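Local coordinates for exonuclease mut-7 homolog (Aedes aegypti, PDB 7JW2), which probably acts as a magnesium-dependent 3'-5' exoribonuclease that trims the 3' ends of microRNAs bound to AGO1, this chain being its exonuclease domain, at residues A[37-42]-A[50-55]; A[165-170]-A[179-184]. All coordinates share one frame; numbering follows the deposited sequence.

Contact 1: A[37-42]-A[50-55]; sequences ASEWKP and VSLIQL. Unlike the reference sequence in segment 37-42: Ala37 (reference Asp).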
ATOM      1  N   ALA A  37      17.888   8.228  -0.192  1.00 13.54           N
ATOM      2  CA  ALA A  37      18.655   9.080  -1.089  1.00 12.08           C
ATOM      3  C   ALA A  37      17.766   9.391  -2.285  1.00 12.92           C
ATOM      4  O   ALA A  37      16.660   8.853  -2.413  1.00 13.92           O
ATOM      5  CB  ALA A  37      19.960   8.405  -1.522  1.00 15.62           C
ATOM      6  N   SER A  38      18.250  10.275  -3.163  1.00 14.38           N
ATOM      7  CA  SER A  38      17.457  10.657  -4.324  1.00 13.67           C
ATOM      8  C   SER A  38      18.375  11.084  -5.454  1.00 14.37           C
ATOM      9  O   SER A  38      19.535  11.453  -5.235  1.00 16.34           O
ATOM     10  CB  SER A  38      16.459  11.768  -3.982  1.00 15.65           C
ATOM     11  OG  SER A  38      17.105  12.963  -3.604  1.00 19.30           O
ATOM     12  N   GLU A  39      17.833  11.013  -6.671  1.00 13.79           N
ATOM     13  CA  GLU A  39      18.522  11.480  -7.863  1.00 14.77           C
ATOM     14  C   GLU A  39      17.634  12.477  -8.592  1.00 15.19           C
ATOM     15  O   GLU A  39      16.418  12.284  -8.703  1.00 16.03           O
ATOM     16  CB  GLU A  39      18.899  10.325  -8.819  1.00 15.35           C
ATOM     17  CG  GLU A  39      19.635   9.140  -8.185  1.00 15.62           C
ATOM     18  CD  GLU A  39      20.883   9.538  -7.427  1.00 16.71           C
ATOM     19  OE1 GLU A  39      21.220   8.841  -6.439  1.00 17.40           O
ATOM     20  OE2 GLU A  39      21.537  10.543  -7.806  1.00 20.16           O
ATOM     21  N   TRP A  40      18.265  13.513  -9.143  1.00 18.15           N
ATOM     22  CA  TRP A  40      17.557  14.639  -9.727  1.00 17.88           C
ATOM     23  C   TRP A  40      17.918  14.789 -11.195  1.00 19.86           C
ATOM     24  O   TRP A  40      19.030  14.455 -11.610  1.00 22.44           O
ATOM     25  CB  TRP A  40      17.897  15.918  -8.959  1.00 19.19           C
ATOM     26  CG  TRP A  40      17.383  15.863  -7.551  1.00 19.29           C
ATOM     27  CD1 TRP A  40      17.900  15.140  -6.517  1.00 19.45           C
ATOM     28  CD2 TRP A  40      16.229  16.530  -7.040  1.00 19.32           C
ATOM     29  NE1 TRP A  40      17.140  15.328  -5.383  1.00 19.68           N
ATOM     30  CE2 TRP A  40      16.106  16.172  -5.684  1.00 19.47           C
ATOM     31  CE3 TRP A  40      15.289  17.403  -7.599  1.00 20.83           C
ATOM     32  CZ2 TRP A  40      15.087  16.659  -4.876  1.00 22.08           C
ATOM     33  CZ3 TRP A  40      14.276  17.881  -6.800  1.00 21.14           C
ATOM     34  CH2 TRP A  40      14.182  17.506  -5.449  1.00 20.21           C
ATOM     35  N   LYS A  41      16.958  15.274 -11.972  1.00 19.38           N
ATOM     36  CA  LYS A  41      17.240  15.593 -13.364  1.00 22.61           C
ATOM     37  C   LYS A  41      18.320  16.669 -13.439  1.00 25.69           C
ATOM     38  O   LYS A  41      18.305  17.615 -12.644  1.00 25.54           O
ATOM     39  CB  LYS A  41      15.977  16.096 -14.051  1.00 20.10           C
ATOM     40  CG  LYS A  41      14.816  15.135 -14.100  1.00 20.81           C
ATOM     41  CD  LYS A  41      13.725  15.760 -14.958  1.00 27.56           C
ATOM     42  CE  LYS A  41      12.480  14.909 -15.026  1.00 30.15           C
ATOM     43  NZ  LYS A  41      11.546  15.463 -16.057  1.00 28.40           N
ATOM     44  N   PRO A  42      19.270  16.567 -14.370  1.00 27.43           N
ATOM     45  CA  PRO A  42      20.181  17.694 -14.605  1.00 28.11           C
ATOM     46  C   PRO A  42      19.382  18.955 -14.903  1.00 26.97           C
ATOM     47  O   PRO A  42      18.325  18.905 -15.529  1.00 26.78           O
ATOM     48  CB  PRO A  42      21.008  17.245 -15.814  1.00 25.25           C
ATOM     49  CG  PRO A  42      20.959  15.758 -15.784  1.00 24.88           C
ATOM     50  CD  PRO A  42      19.619  15.385 -15.179  1.00 21.03           C
ATOM     51  N   VAL A  50      12.566  15.761  -9.570  1.00 18.86           N
ATOM     52  CA  VAL A  50      13.066  14.484  -9.065  1.00 17.70           C
ATOM     53  C   VAL A  50      13.002  13.421 -10.152  1.00 15.51           C
ATOM     54  O   VAL A  50      11.991  13.287 -10.856  1.00 19.00           O
ATOM     55  CB  VAL A  50      12.250  14.028  -7.842  1.00 17.44           C
ATOM     56  CG1 VAL A  50      12.869  12.755  -7.230  1.00 19.07           C
ATOM     57  CG2 VAL A  50      12.191  15.124  -6.807  1.00 21.99           C
ATOM     58  N   SER A  51      14.070  12.623 -10.259  1.00 14.12           N
ATOM     59  CA  SER A  51      14.056  11.431 -11.098  1.00 14.47           C
ATOM     60  C   SER A  51      13.760  10.167 -10.295  1.00 14.14           C
ATOM     61  O   SER A  51      12.835   9.422 -10.636  1.00 14.20           O
ATOM     62  CB  SER A  51      15.396  11.295 -11.843  1.00 15.67           C
ATOM     63  OG  SER A  51      15.484  10.043 -12.502  1.00 15.74           O
ATOM     64  N   LEU A  52      14.527   9.928  -9.227  1.00 13.95           N
ATOM     65  CA  LEU A  52      14.409   8.738  -8.394  1.00 13.06           C
ATOM     66  C   LEU A  52      14.417   9.139  -6.932  1.00 12.60           C
ATOM     67  O   LEU A  52      15.077  10.107  -6.556  1.00 13.25           O
ATOM     68  CB  LEU A  52      15.577   7.756  -8.611  1.00 14.41           C
ATOM     69  CG  LEU A  52      15.758   7.110  -9.985  1.00 15.22           C
ATOM     70  CD1 LEU A  52      17.004   6.237  -9.957  1.00 16.23           C
ATOM     71  CD2 LEU A  52      14.543   6.283 -10.364  1.00 16.98           C
ATOM     72  N   ILE A  53      13.676   8.383  -6.116  1.00 11.97           N
ATOM     73  CA  ILE A  53      13.856   8.355  -4.664  1.00 12.76           C
ATOM     74  C   ILE A  53      14.148   6.917  -4.265  1.00 11.97           C
ATOM     75  O   ILE A  53      13.410   6.000  -4.652  1.00 14.59           O
ATOM     76  CB  ILE A  53      12.624   8.902  -3.927  1.00 13.41           C
ATOM     77  CG1 ILE A  53      12.453  10.391  -4.245  1.00 15.07           C
ATOM     78  CG2 ILE A  53      12.796   8.709  -2.414  1.00 15.49           C
ATOM     79  CD1 ILE A  53      11.117  10.931  -3.806  1.00 18.84           C
ATOM     80  N   GLN A  54      15.234   6.707  -3.523  1.00 12.32           N
ATOM     81  CA  GLN A  54      15.684   5.364  -3.173  1.00 11.33           C
ATOM     82  C   GLN A  54      15.515   5.132  -1.674  1.00 10.95           C
ATOM     83  O   GLN A  54      15.965   5.950  -0.867  1.00 13.25           O
ATOM     84  CB  GLN A  54      17.144   5.116  -3.576  1.00 13.61           C
ATOM     85  CG  GLN A  54      17.509   5.398  -5.042  1.00 14.87           C
ATOM     86  CD  GLN A  54      18.092   6.786  -5.242  1.00 15.50           C
ATOM     87  OE1 GLN A  54      17.384   7.703  -5.665  1.00 15.01           O
ATOM     88  NE2 GLN A  54      19.383   6.943  -4.956  1.00 16.46           N
ATOM     89  N   LEU A  55      14.864   4.024  -1.324  1.00 11.86           N
ATOM     90  CA  LEU A  55      14.612   3.648   0.065  1.00 11.92           C
ATOM     91  C   LEU A  55      15.158   2.252   0.299  1.00 12.67           C
ATOM     92  O   LEU A  55      14.716   1.300  -0.353  1.00 14.55           O
ATOM     93  CB  LEU A  55      13.115   3.696   0.384  1.00 14.75           C
ATOM     94  CG  LEU A  55      12.422   4.995  -0.030  1.00 14.40           C
ATOM     95  CD1 LEU A  55      10.910   4.941   0.162  1.00 16.26           C
ATOM     96  CD2 LEU A  55      13.015   6.191   0.701  1.00 17.69           C
TER

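Contact 2: A[165-170]-A[179-184]; sequences KSNQFS and KEQLRY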
ATOM      1  N   LYS A 165      31.615   6.830  -8.080  1.00 23.46           N
ATOM      2  CA  LYS A 165      30.743   7.980  -8.277  1.00 23.95           C
ATOM      3  C   LYS A 165      30.614   8.388  -9.741  1.00 22.88           C
ATOM      4  O   LYS A 165      30.137   9.491 -10.023  1.00 24.60           O
ATOM      5  CB  LYS A 165      31.265   9.168  -7.478  1.00 29.93           C
ATOM      6  CG  LYS A 165      30.809   9.196  -6.040  1.00 29.59           C
ATOM      7  CD  LYS A 165      31.416  10.381  -5.311  1.00 33.34           C
ATOM      8  CE  LYS A 165      32.860  10.607  -5.720  1.00 37.60           C
ATOM      9  NZ  LYS A 165      33.366  11.922  -5.247  1.00 43.23           N
ATOM     10  N   SER A 166      31.021   7.529 -10.673  1.00 19.15           N
ATOM     11  CA  SER A 166      31.048   7.938 -12.077  1.00 22.74           C
ATOM     12  C   SER A 166      29.658   8.247 -12.624  1.00 23.51           C
ATOM     13  O   SER A 166      29.542   8.977 -13.611  1.00 24.40           O
ATOM     14  CB  SER A 166      31.718   6.862 -12.928  1.00 29.11           C
ATOM     15  OG  SER A 166      30.949   5.678 -12.962  1.00 27.71           O
ATOM     16  N   ASN A 167      28.600   7.736 -12.000  1.00 19.09           N
ATOM     17  CA  ASN A 167      27.238   7.984 -12.456  1.00 19.08           C
ATOM     18  C   ASN A 167      26.502   9.017 -11.604  1.00 17.16           C
ATOM     19  O   ASN A 167      25.319   9.278 -11.848  1.00 17.05           O
ATOM     20  CB  ASN A 167      26.454   6.673 -12.501  1.00 20.02           C
ATOM     21  CG  ASN A 167      26.744   5.878 -13.755  1.00 24.96           C
ATOM     22  OD1 ASN A 167      26.206   6.174 -14.820  1.00 30.85           O
ATOM     23  ND2 ASN A 167      27.625   4.889 -13.649  1.00 29.44           N
ATOM     24  N   GLN A 168      27.194   9.646 -10.653  1.00 16.92           N
ATOM     25  CA  GLN A 168      26.566  10.639  -9.785  1.00 17.95           C
ATOM     26  C   GLN A 168      25.901  11.750 -10.594  1.00 19.28           C
ATOM     27  O   GLN A 168      24.758  12.145 -10.318  1.00 18.11           O
ATOM     28  CB  GLN A 168      27.614  11.210  -8.822  1.00 20.11           C
ATOM     29  CG  GLN A 168      27.104  12.353  -7.970  1.00 21.17           C
ATOM     30  CD  GLN A 168      28.142  12.869  -6.981  1.00 24.98           C
ATOM     31  OE1 GLN A 168      29.322  12.531  -7.066  1.00 29.75           O
ATOM     32  NE2 GLN A 168      27.703  13.707  -6.053  1.00 28.75           N
ATOM     33  N   PHE A 169      26.603  12.264 -11.604  1.00 18.45           N
ATOM     34  CA  PHE A 169      26.112  13.344 -12.447  1.00 19.84           C
ATOM     35  C   PHE A 169      25.744  12.856 -13.842  1.00 17.53           C
ATOM     36  O   PHE A 169      25.837  13.610 -14.818  1.00 19.04           O
ATOM     37  CB  PHE A 169      27.148  14.464 -12.514  1.00 22.74           C
ATOM     38  CG  PHE A 169      27.455  15.055 -11.177  1.00 24.95           C
ATOM     39  CD1 PHE A 169      26.492  15.771 -10.495  1.00 27.07           C
ATOM     40  CD2 PHE A 169      28.689  14.857 -10.581  1.00 26.21           C
ATOM     41  CE1 PHE A 169      26.758  16.308  -9.250  1.00 33.00           C
ATOM     42  CE2 PHE A 169      28.961  15.393  -9.338  1.00 27.85           C
ATOM     43  CZ  PHE A 169      27.994  16.119  -8.675  1.00 28.93           C
ATOM     44  N   SER A 170      25.344  11.592 -13.953  1.00 16.69           N
ATOM     45  CA  SER A 170      24.838  11.053 -15.207  1.00 15.92           C
ATOM     46  C   SER A 170      23.478  11.667 -15.540  1.00 15.35           C
ATOM     47  O   SER A 170      22.905  12.456 -14.777  1.00 15.11           O
ATOM     48  CB  SER A 170      24.747   9.536 -15.131  1.00 16.37           C
ATOM     49  OG  SER A 170      23.771   9.162 -14.165  1.00 16.12           O
ATOM     50  N   LYS A 179      21.770   0.225 -16.584  1.00 20.43           N
ATOM     51  CA  LYS A 179      21.962  -0.624 -15.415  1.00 24.19           C
ATOM     52  C   LYS A 179      22.992  -0.040 -14.456  1.00 20.28           C
ATOM     53  O   LYS A 179      22.853  -0.185 -13.237  1.00 21.46           O
ATOM     54  CB  LYS A 179      22.357  -2.043 -15.839  1.00 26.46           C
ATOM     55  CG  LYS A 179      23.642  -2.165 -16.624  1.00 33.45           C
ATOM     56  CD  LYS A 179      23.862  -3.623 -17.026  1.00 36.37           C
ATOM     57  CE  LYS A 179      25.338  -3.955 -17.169  1.00 41.95           C
ATOM     58  NZ  LYS A 179      25.823  -3.652 -18.538  1.00 44.92           N
ATOM     59  N   GLU A 180      24.008   0.652 -14.972  1.00 22.18           N
ATOM     60  CA  GLU A 180      25.009   1.245 -14.091  1.00 20.92           C
ATOM     61  C   GLU A 180      24.423   2.390 -13.273  1.00 20.74           C
ATOM     62  O   GLU A 180      24.849   2.613 -12.129  1.00 20.44           O
ATOM     63  CB  GLU A 180      26.209   1.729 -14.911  1.00 23.01           C
ATOM     64  CG  GLU A 180      26.954   0.615 -15.639  1.00 32.45           C
ATOM     65  CD  GLU A 180      26.302   0.221 -16.964  1.00 34.20           C
ATOM     66  OE1 GLU A 180      26.675  -0.840 -17.519  1.00 40.88           O
ATOM     67  OE2 GLU A 180      25.417   0.963 -17.452  1.00 28.82           O
ATOM     68  N   GLN A 181      23.446   3.112 -13.831  1.00 18.56           N
ATOM     69  CA  GLN A 181      22.757   4.165 -13.088  1.00 17.64           C
ATOM     70  C   GLN A 181      21.905   3.577 -11.972  1.00 17.16           C
ATOM     71  O   GLN A 181      21.929   4.066 -10.834  1.00 16.33           O
ATOM     72  CB  GLN A 181      21.890   4.997 -14.029  1.00 14.69           C
ATOM     73  CG  GLN A 181      22.656   5.867 -15.015  1.00 17.02           C
ATOM     74  CD  GLN A 181      21.705   6.632 -15.901  1.00 15.64           C
ATOM     75  OE1 GLN A 181      21.023   6.031 -16.729  1.00 18.21           O
ATOM     76  NE2 GLN A 181      21.618   7.945 -15.705  1.00 16.14           N
ATOM     77  N   LEU A 182      21.136   2.529 -12.287  1.00 17.14           N
ATOM     78  CA  LEU A 182      20.314   1.879 -11.268  1.00 17.04           C
ATOM     79  C   LEU A 182      21.179   1.300 -10.159  1.00 19.30           C
ATOM     80  O   LEU A 182      20.822   1.379  -8.976  1.00 17.51           O
ATOM     81  CB  LEU A 182      19.448   0.796 -11.911  1.00 17.80           C
ATOM     82  CG  LEU A 182      18.413   1.356 -12.895  1.00 18.76           C
ATOM     83  CD1 LEU A 182      17.956   0.290 -13.886  1.00 25.00           C
ATOM     84  CD2 LEU A 182      17.232   1.951 -12.157  1.00 21.39           C
ATOM     85  N   ARG A 183      22.331   0.730 -10.513  1.00 17.50           N
ATOM     86  CA  ARG A 183      23.211   0.169  -9.488  1.00 18.47           C
ATOM     87  C   ARG A 183      23.757   1.257  -8.568  1.00 18.00           C
ATOM     88  O   ARG A 183      23.767   1.099  -7.337  1.00 17.52           O
ATOM     89  CB  ARG A 183      24.346  -0.615 -10.153  1.00 23.32           C
ATOM     90  CG  ARG A 183      23.882  -1.958 -10.704  1.00 27.22           C
ATOM     91  CD  ARG A 183      25.026  -2.960 -10.843  1.00 36.54           C
ATOM     92  NE  ARG A 183      26.147  -2.415 -11.599  1.00 36.83           N
ATOM     93  CZ  ARG A 183      26.495  -2.826 -12.814  1.00 37.81           C
ATOM     94  NH1 ARG A 183      25.805  -3.793 -13.407  1.00 34.99           N
ATOM     95  NH2 ARG A 183      27.532  -2.275 -13.433  1.00 39.36           N
ATOM     96  N   TYR A 184      24.210   2.370  -9.141  1.00 16.20           N
ATOM     97  CA  TYR A 184      24.695   3.485  -8.340  1.00 14.38           C
ATOM     98  C   TYR A 184      23.597   4.017  -7.424  1.00 16.71           C
ATOM     99  O   TYR A 184      23.842   4.287  -6.243  1.00 16.37           O
ATOM    100  CB  TYR A 184      25.235   4.596  -9.258  1.00 17.43           C
ATOM    101  CG  TYR A 184      25.426   5.911  -8.544  1.00 16.22           C
ATOM    102  CD1 TYR A 184      26.597   6.183  -7.840  1.00 17.13           C
ATOM    103  CD2 TYR A 184      24.414   6.864  -8.522  1.00 17.44           C
ATOM    104  CE1 TYR A 184      26.763   7.379  -7.153  1.00 16.06           C
ATOM    105  CE2 TYR A 184      24.570   8.053  -7.844  1.00 18.63           C
ATOM    106  CZ  TYR A 184      25.736   8.303  -7.151  1.00 17.73           C
ATOM    107  OH  TYR A 184      25.888   9.488  -6.481  1.00 20.30           O
TER

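Contact 1: A[37-42]-A[50-55]
Glu39 faces two residues at once across this antiparallel hairpin: its carbonyl O takes both Ser51 N, at 2.8 Å, and Leu52 N, at 3.1 Å. That doubled grip is a classic beta bulge, and it moves the register by one residue, leaving Trp40 paired with Val50. Before the bulge the pairing is regular, with Ala37 (Asp in the reference sequence) and Gln54 exchanging two backbone bonds.

The paired stretch, 37-40 against 50-54, is closely packed, with two main side-chain contacts. Glu39 and Gln54 share a face of the sheet with Ala37 and Leu52. The Glu39 chain bends at chi2 (-54°), and its OE1 receives Gln54 NE2 at 3.0 Å on the anti side of the carboxylate. The bond is bent, 140° at the hydrogen, and the carboxylate and amide planes stand 33° apart. Gln54 NE2 has a second acceptor in Ala185 O, so the amide is tied to helix 179-205 as well. Past the bulge, on the side of helix 96-106, Val50 CG2 sits over the six-membered ring of Trp40 in a CH-pi contact, 3.6 Å from the centroid. The indole NE1 turns back along its own strand to Ser38 OG at 3.0 Å, and Asp99 holds both groups.

The packing thins toward Lys41, whose CE comes only within 4.5 Å of Val50 O while NZ forms a salt bridge with Glu49; Pro42 beyond it is exposed. In the reference sequence the strand reads Asp-Ser-Glu from position 37, consistent with the D-x-E motif of RNase H-like 3'-5' exonucleases; here Ala37 takes its first place.

Contact 2: A[165-170]-A[179-184]
Asn167 and Gln181 are the residues whose CA atoms lie nearest across the contact, 5.9 Å apart, where a loop meets the first turns of helix 179-205. The loop is coiled by two overlapping type I beta turns, Lys165 to Gln168 and Asn167 to Ser170, so its chain winds compactly against the helix in this part of the RNase H-like exonuclease domain. The second turn is closed twice at Asn167 O, which accepts Ser170 N and also Ser170 OG, the latter at 2.8 Å.

Tyr184 fills the largest part of the interface. With CG trans to the backbone N (chi1 165°), its ring reaches out to the loop, and the peptide joining Asn167 to Gln168 lies over one face, with Asn167 C above the ring centre. At the far end of the ring, Gln168 CB lies 3.4 Å from Tyr184 OH, a packing contact, while the Gln168 chain runs on away from the helix. Nearer the helix axis, Asn167 CB meets Tyr184 CB at 4.0 Å.

The Asn167 amide rests on the helix by packing: ND2 is 3.7 Å from Glu180 CB, and OD1 is 3.6 Å from Gln181 CG. Its polar partner is Arg178, whose NH1 bonds to OD1. Gln181, extended beyond CG, sends its amide out to the turn; OE1 is held by Gln174 NE2 and Arg178 N, and NE2 also reaches Asn171 O. Across the contact, Gln181 NE2 gives a nearly in-plane, fairly straight bond (160°) to Ser170 OG at 2.9 Å.

Contact 1 is the buried one, part of the central sheet, whereas contact 2 is only partly buried and joins an irregular loop to a helix nearer the surface. Helix 179-205 serves both: it carries 179-184, and its Ala185 O accepts Gln54 NE2 of contact 1. The contacts also meet directly, Tyr184 CE2 lying 3.7 Å from Glu39 OE1, so the ring that packs on 165-170 also borders the Glu39 carboxylate on one face of the hairpin. Trp172 takes Ser51 OG on its carbonyl O and gives NE1 to Gln168 O. Strand pairing dominates contact 1; contact 2 has one side-chain hydrogen bond across it, amid packing of a tyrosine ring on a peptide and of an amide on the helix.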